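Local coordinates for protein phosphodiesterase (Trypanosoma brucei brucei, PDB 5H2R) that belongs to the all-helical phosphodiesterase family of the HD clan and holds a zinc and a magnesium ion in the region of its ligand pocket, at residues 263-268 with 282-287; 241-246 with 304-309. All blocks are in the same frame, centred on the assembly; numbering follows the deposited sequence.

Interaction 1 of 2, residues 263-268 with 282-287. With LLN ((4~{a}~{S},8~{a}~{R})-2-cycloheptyl-4-[4-(2-hydroxyethyloxy)-3-[2-(2-oxidanylideneimidazolidin-1-yl)ethoxy]phenyl]-4~{a},5,8,8~{a}-tetrahydrophthalazin-1-one), chain E.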
# COMPACT_ATOMS: atom_id res chain seq x y z
N GLU A 263 16.05 -0.86 4.90
CA GLU A 263 15.16 -1.29 5.96
C GLU A 263 15.42 -2.76 6.32
O GLU A 263 15.55 -3.08 7.50
CB GLU A 263 13.70 -1.12 5.53
CG GLU A 263 12.79 -1.34 6.71
CD GLU A 263 11.38 -0.96 6.39
OE1 GLU A 263 11.10 0.25 6.30
OE2 GLU A 263 10.54 -1.88 6.29
N PHE A 264 15.51 -3.62 5.31
CA PHE A 264 15.74 -5.06 5.48
C PHE A 264 17.06 -5.32 6.20
O PHE A 264 17.11 -6.15 7.12
CB PHE A 264 15.70 -5.79 4.12
CG PHE A 264 14.33 -6.16 3.60
CD1 PHE A 264 13.18 -5.54 4.09
CD2 PHE A 264 14.19 -7.10 2.58
CE1 PHE A 264 11.92 -5.87 3.59
CE2 PHE A 264 12.92 -7.43 2.08
CZ PHE A 264 11.79 -6.82 2.59
N TYR A 265 18.10 -4.57 5.82
CA TYR A 265 19.45 -4.67 6.40
C TYR A 265 19.44 -4.28 7.88
O TYR A 265 20.08 -4.96 8.68
CB TYR A 265 20.48 -3.86 5.57
CG TYR A 265 20.92 -4.54 4.29
CD1 TYR A 265 20.57 -5.86 4.01
CD2 TYR A 265 21.75 -3.88 3.37
CE1 TYR A 265 20.99 -6.49 2.84
CE2 TYR A 265 22.19 -4.52 2.21
CZ TYR A 265 21.82 -5.83 1.95
OH TYR A 265 22.23 -6.46 0.80
N ARG A 266 18.66 -3.24 8.25
CA ARG A 266 18.49 -2.83 9.65
C ARG A 266 17.81 -3.94 10.46
O ARG A 266 18.13 -4.11 11.63
CB ARG A 266 17.70 -1.53 9.78
CG ARG A 266 18.48 -0.29 9.30
CD ARG A 266 17.75 1.01 9.58
NE ARG A 266 18.30 2.10 8.77
CZ ARG A 266 18.02 3.39 8.93
NH1 ARG A 266 17.21 3.79 9.90
NH2 ARG A 266 18.56 4.30 8.12
N GLN A 267 16.85 -4.67 9.85
CA GLN A 267 16.20 -5.79 10.55
C GLN A 267 17.24 -6.87 10.86
O GLN A 267 17.34 -7.33 12.01
CB GLN A 267 15.00 -6.37 9.77
CG GLN A 267 14.41 -7.61 10.48
CD GLN A 267 13.20 -8.21 9.82
OE1 GLN A 267 12.27 -7.51 9.44
NE2 GLN A 267 13.15 -9.53 9.75
N GLY A 268 18.01 -7.23 9.83
CA GLY A 268 19.09 -8.22 9.93
C GLY A 268 20.12 -7.90 10.99
O GLY A 268 20.53 -8.80 11.73
N PHE A 282 18.38 -10.11 4.41
CA PHE A 282 18.45 -9.15 5.51
C PHE A 282 19.90 -8.96 6.05
O PHE A 282 20.08 -8.31 7.09
CB PHE A 282 17.50 -9.63 6.63
CG PHE A 282 16.05 -9.78 6.21
CD1 PHE A 282 15.60 -10.96 5.63
CD2 PHE A 282 15.16 -8.73 6.36
CE1 PHE A 282 14.27 -11.09 5.22
CE2 PHE A 282 13.83 -8.86 5.95
CZ PHE A 282 13.39 -10.04 5.39
N ASP A 283 20.91 -9.48 5.34
CA ASP A 283 22.33 -9.43 5.74
C ASP A 283 23.11 -8.22 5.17
O ASP A 283 23.40 -8.17 3.98
CB ASP A 283 23.00 -10.75 5.40
CG ASP A 283 24.08 -11.18 6.37
OD1 ASP A 283 25.04 -10.40 6.56
OD2 ASP A 283 24.01 -12.32 6.86
N ARG A 284 23.43 -7.24 6.02
CA ARG A 284 24.10 -5.98 5.70
C ARG A 284 25.59 -6.13 5.41
O ARG A 284 26.03 -5.69 4.35
CB ARG A 284 23.87 -4.97 6.85
CG ARG A 284 24.71 -3.70 6.79
CD ARG A 284 23.92 -2.52 6.30
NE ARG A 284 22.92 -2.09 7.28
CZ ARG A 284 22.57 -0.83 7.48
NH1 ARG A 284 23.15 0.15 6.79
NH2 ARG A 284 21.64 -0.53 8.38
N SER A 285 26.35 -6.71 6.38
CA SER A 285 27.80 -6.95 6.33
C SER A 285 28.19 -7.80 5.11
O SER A 285 29.02 -7.35 4.31
CB SER A 285 28.28 -7.59 7.63
OG SER A 285 27.64 -8.83 7.86
N LYS A 286 27.57 -9.00 4.95
CA LYS A 286 27.78 -9.82 3.75
C LYS A 286 27.00 -9.08 2.68
O LYS A 286 26.05 -8.36 3.04
CB LYS A 286 27.29 -11.28 3.92
CG LYS A 286 25.84 -11.55 3.50
CD LYS A 286 25.69 -12.16 2.12
CE LYS A 286 24.49 -13.07 2.05
NZ LYS A 286 24.74 -14.38 2.70
N ASN A 287 27.37 -9.20 1.40
CA ASN A 287 26.61 -8.40 0.46
C ASN A 287 26.25 -9.04 -0.87
O ASN A 287 27.08 -9.67 -1.55
CB ASN A 287 27.30 -7.08 0.24
CG ASN A 287 26.78 -6.04 1.21
OD1 ASN A 287 25.58 -5.73 1.24
ND2 ASN A 287 27.68 -5.40 1.94
C1 LLN E . 11.23 -2.43 -4.15
C2 LLN E . 10.69 -4.42 -2.86
C3 LLN E . 9.56 -3.84 -2.29
O1 LLN E . 11.50 -3.80 -3.79
O2 LLN E . 12.25 -6.19 -3.00
O3 LLN E . 16.20 -5.79 -3.94
C11 LLN E . 16.50 -6.73 -0.57
C12 LLN E . 16.10 -6.26 -2.81
C13 LLN E . 8.35 -6.62 -0.02
C14 LLN E . 8.31 -10.06 0.94
C15 LLN E . 7.62 -10.67 -0.34
C16 LLN E . 7.98 -12.08 -0.81
C17 LLN E . 9.33 -12.22 -1.49
C18 LLN E . 10.58 -12.01 -0.64
C19 LLN E . 10.73 -10.64 0.02
C20 LLN E . 9.81 -10.38 1.21
C21 LLN E . 7.11 -8.16 1.97
C22 LLN E . 6.92 -6.65 1.98
C23 LLN E . 5.58 -6.24 2.62
C24 LLN E . 4.43 -6.43 1.68
C25 LLN E . 4.56 -6.40 0.36
C26 LLN E . 5.89 -6.45 -0.35
C27 LLN E . 7.07 -6.06 0.56
O4 LLN E . 6.46 -8.91 2.69
N3 LLN E . 8.04 -8.61 1.09
N2 LLN E . 8.77 -7.81 0.24
C5 LLN E . 9.17 -5.85 -0.99
C4 LLN E . 8.81 -4.55 -1.36
C6 LLN E . 10.30 -6.43 -1.56
C7 LLN E . 11.04 -5.74 -2.51
C LLN E . 11.64 -2.18 -5.58
O LLN E . 10.91 -2.97 -6.49
C8 LLN E . 12.67 -7.52 -2.69
C9 LLN E . 14.06 -7.72 -3.25
N LLN E . 15.13 -7.14 -2.41
N1 LLN E . 16.90 -6.00 -1.77
C10 LLN E . 15.15 -7.31 -0.95
O HOH W 1 23.23 -8.95 1.37
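The loop 282-287 meets helix 250-274 most closely at G268, whose CA directs a nearly linear CA-H...O contact (166° at the hydrogen) to F282 O, 3.0 Å away. From there the F282 side chain runs back along the helix and slots between two side chains. F264 forms an offset stack with it, the centroids 4.7 Å apart and the planes at 27°, while on the opposite face of F282 lies the Q267 amide, with NE2 3.9 Å from CE2. That amide is held by N136 and E271, and F264 O meets the edge of the F282 ring near its plane. The loop joins helices 250-274 and 290-312, a position consistent with the M-loop of phosphodiesterases. F264 CD2, already beside F282, also lies 3.7 Å from LLN C10. Farther out, R284 CA sits over one face of the Y265 ring, 3.8 Å from its centroid, in a CH-pi contact. Water 1 joins the two segments, donating to D283 O and hydrogen-bonded to Y265 OH, 2.7 Å from that oxygen. With CG anti to the backbone N (chi1 169°) and bends further along, R284 folds over Y265 CB and comes alongside R266. Their guanidinium planes are almost parallel, and both groups form salt bridges to the carboxylate of E262, which would offset their like charges.

Interaction 2 of 2, residues 241-246 with 304-309. With ZN (zinc ion), chain C; LLN ((4~{a}~{S},8~{a}~{R})-2-cycloheptyl-4-[4-(2-hydroxyethyloxy)-3-[2-(2-oxidanylideneimidazolidin-1-yl)ethoxy]phenyl]-4~{a},5,8,8~{a}-tetrahydrophthalazin-1-one), chain E.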
# COMPACT_ATOMS: atom_id res chain seq x y z
N GLY A 241 -0.89 -2.83 -5.55
CA GLY A 241 -0.34 -1.55 -5.13
C GLY A 241 0.88 -1.78 -4.26
O GLY A 241 1.92 -1.14 -4.43
N ASP A 242 0.79 -2.75 -3.33
CA ASP A 242 1.90 -3.10 -2.41
C ASP A 242 3.20 -3.58 -3.10
O ASP A 242 4.30 -3.27 -2.62
CB ASP A 242 1.42 -4.12 -1.38
CG ASP A 242 1.72 -3.76 0.06
OD1 ASP A 242 2.33 -2.69 0.30
OD2 ASP A 242 1.31 -4.52 0.94
N ILE A 243 3.08 -4.36 -4.19
CA ILE A 243 4.24 -4.88 -4.94
C ILE A 243 4.42 -4.15 -6.29
O ILE A 243 5.05 -4.67 -7.21
CB ILE A 243 4.19 -6.43 -5.07
CG1 ILE A 243 2.93 -6.92 -5.83
CG2 ILE A 243 4.32 -7.09 -3.69
CD1 ILE A 243 3.08 -8.40 -6.46
N SER A 244 3.91 -2.89 -6.36
CA SER A 244 3.93 -2.06 -7.58
C SER A 244 5.24 -1.31 -7.87
O SER A 244 5.34 -0.71 -8.94
CB SER A 244 2.78 -1.06 -7.54
OG SER A 244 3.05 -0.03 -6.60
N ASN A 245 6.21 -1.27 -6.91
CA ASN A 245 7.48 -0.55 -7.15
C ASN A 245 8.24 -1.09 -8.37
O ASN A 245 8.99 -0.35 -8.99
CB ASN A 245 8.42 -0.59 -5.94
CG ASN A 245 7.91 -0.04 -4.62
OD1 ASN A 245 8.41 -0.44 -3.58
ND2 ASN A 245 7.03 0.97 -4.62
N VAL A 246 8.03 -2.38 -8.71
CA VAL A 246 8.67 -3.02 -9.87
C VAL A 246 8.10 -2.50 -11.20
O VAL A 246 8.80 -2.57 -12.21
CB VAL A 246 8.65 -4.58 -9.82
CG1 VAL A 246 9.44 -5.10 -8.62
CG2 VAL A 246 7.23 -5.13 -9.81
N PRO A 304 4.89 -13.12 -12.26
CA PRO A 304 3.72 -14.02 -12.36
C PRO A 304 2.43 -13.40 -11.81
O PRO A 304 1.37 -13.67 -12.36
CB PRO A 304 4.13 -15.25 -11.55
CG PRO A 304 5.62 -15.21 -11.54
CD PRO A 304 5.97 -13.76 -11.48
N PHE A 305 2.52 -12.56 -10.75
CA PHE A 305 1.34 -11.93 -10.17
C PHE A 305 0.63 -11.04 -11.20
O PHE A 305 -0.57 -11.22 -11.41
CB PHE A 305 1.70 -11.10 -8.92
CG PHE A 305 0.51 -10.36 -8.34
CD1 PHE A 305 -0.40 -11.01 -7.52
CD2 PHE A 305 0.29 -9.02 -8.65
CE1 PHE A 305 -1.49 -10.32 -6.98
CE2 PHE A 305 -0.79 -8.33 -8.10
CZ PHE A 305 -1.67 -8.98 -7.26
N PHE A 306 1.36 -10.05 -11.76
CA PHE A 306 0.81 -9.09 -12.72
C PHE A 306 0.33 -9.76 -14.01
O PHE A 306 -0.80 -9.51 -14.43
CB PHE A 306 1.79 -7.92 -12.99
CG PHE A 306 1.86 -6.91 -11.86
CD1 PHE A 306 0.76 -6.10 -11.57
CD2 PHE A 306 3.00 -6.79 -11.08
CE1 PHE A 306 0.80 -5.19 -10.50
CE2 PHE A 306 3.04 -5.89 -10.00
CZ PHE A 306 1.95 -5.08 -9.73
N GLN A 307 1.14 -10.69 -14.56
CA GLN A 307 0.79 -11.44 -15.77
C GLN A 307 -0.53 -12.23 -15.62
O GLN A 307 -1.40 -12.09 -16.47
CB GLN A 307 1.98 -12.33 -16.21
CG GLN A 307 1.86 -12.93 -17.63
CD GLN A 307 2.43 -12.01 -18.69
OE1 GLN A 307 3.65 -11.83 -18.81
NE2 GLN A 307 1.56 -11.45 -19.52
N LYS A 308 -0.69 -12.99 -14.53
CA LYS A 308 -1.89 -13.79 -14.25
C LYS A 308 -3.16 -12.94 -14.05
O LYS A 308 -4.20 -13.29 -14.60
CB LYS A 308 -1.70 -14.71 -13.04
CG LYS A 308 -0.80 -15.93 -13.29
CD LYS A 308 -0.35 -16.53 -11.93
CE LYS A 308 0.43 -17.82 -12.09
NZ LYS A 308 0.82 -18.40 -10.77
N ILE A 309 -3.09 -11.85 -13.26
CA ILE A 309 -4.27 -11.00 -13.00
C ILE A 309 -4.71 -10.26 -14.28
O ILE A 309 -5.92 -10.15 -14.52
CB ILE A 309 -4.13 -10.05 -11.77
CG1 ILE A 309 -3.06 -8.95 -12.00
CG2 ILE A 309 -3.89 -10.87 -10.50
CD1 ILE A 309 -3.02 -7.79 -10.96
ZN ZN C . 2.70 -1.79 2.28
C1 LLN E . 11.23 -2.43 -4.15
C2 LLN E . 10.69 -4.42 -2.86
C3 LLN E . 9.56 -3.84 -2.29
O1 LLN E . 11.50 -3.80 -3.79
O2 LLN E . 12.25 -6.19 -3.00
O3 LLN E . 16.20 -5.79 -3.94
C11 LLN E . 16.50 -6.73 -0.57
C12 LLN E . 16.10 -6.26 -2.81
C13 LLN E . 8.35 -6.62 -0.02
C14 LLN E . 8.31 -10.06 0.94
C15 LLN E . 7.62 -10.67 -0.34
C16 LLN E . 7.98 -12.08 -0.81
C17 LLN E . 9.33 -12.22 -1.49
C18 LLN E . 10.58 -12.01 -0.64
C19 LLN E . 10.73 -10.64 0.02
C20 LLN E . 9.81 -10.38 1.21
C21 LLN E . 7.11 -8.16 1.97
C22 LLN E . 6.92 -6.65 1.98
C23 LLN E . 5.58 -6.24 2.62
C24 LLN E . 4.43 -6.43 1.68
C25 LLN E . 4.56 -6.40 0.36
C26 LLN E . 5.89 -6.45 -0.35
C27 LLN E . 7.07 -6.06 0.56
O4 LLN E . 6.46 -8.91 2.69
N3 LLN E . 8.04 -8.61 1.09
N2 LLN E . 8.77 -7.81 0.24
C5 LLN E . 9.17 -5.85 -0.99
C4 LLN E . 8.81 -4.55 -1.36
C6 LLN E . 10.30 -6.43 -1.56
C7 LLN E . 11.04 -5.74 -2.51
C LLN E . 11.64 -2.18 -5.58
O LLN E . 10.91 -2.97 -6.49
C8 LLN E . 12.67 -7.52 -2.69
C9 LLN E . 14.06 -7.72 -3.25
N LLN E . 15.13 -7.14 -2.41
N1 LLN E . 16.90 -6.00 -1.77
C10 LLN E . 15.15 -7.31 -0.95
O HOH W 2 2.27 -3.85 3.28
O HOH W 3 4.59 -2.98 2.11
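I243 turns CG1 into the position between its backbone N and carbonyl carbon (chi1 61°), and the extended chi2 of 158° carries CD1 out to F305, 3.6 Å from CD2. The same torsion sends the other branch toward the ligand, with I243 CG2 3.7 Å from LLN C26, so this one side chain spans from the pocket to helix 290-312. F306, its CG anti to the carbonyl carbon (chi1 -76°), presents a ring edge to the backbone: I243 O lies near the ring plane, 3.6 Å from F306 CE2. V246 CG2 and S244 CA meet the same ring obliquely. Within the helix, F305 CD2 stands over the centre of one F306 face, 4.0 Å above its plane, and A240 of helix 227-242 touches both phenylalanine side chains. V246 also bridges the two sides, its CG1 approaching LLN O to 3.4 Å. I243 is the first residue past the end of helix 227-242, and the turn is fixed by S244, whose OG donates to G241 O over 2.7 Å while its backbone N bonds to the same oxygen. Just before the turn, D242 OD1 binds the zinc ion at 2.2 Å and OD2 accepts a hydrogen bond from water 2, itself a zinc ligand. H92, H128 and D129 join D242 and waters 2 and 3 around the metal, the two-histidine, two-aspartate zinc site characteristic of phosphodiesterases of the HD clan.

How the interactions relate
Interactions 1 and 2 have centres 25 Å apart and do not touch, their nearest atoms lying about 9 Å from each other, yet both line the pocket that holds LLN. Along the chain the order is 241-246, 263-268, 282-287, 304-309, so interaction 1 is nested inside the loop that interaction 2 closes. Segment 241-246 runs off the end of helix 227-242, while 263-268 and 304-309 lie within helices 250-274 and 290-312; 282-287 is in the loop between these two. Interaction 2 is buried, about 12 Å from the centre of the chain, against about 23 Å for the partly exposed interaction 1. Together they bring F264 from one contact and D242, I243, N245 and V246 from the other to the same ligand.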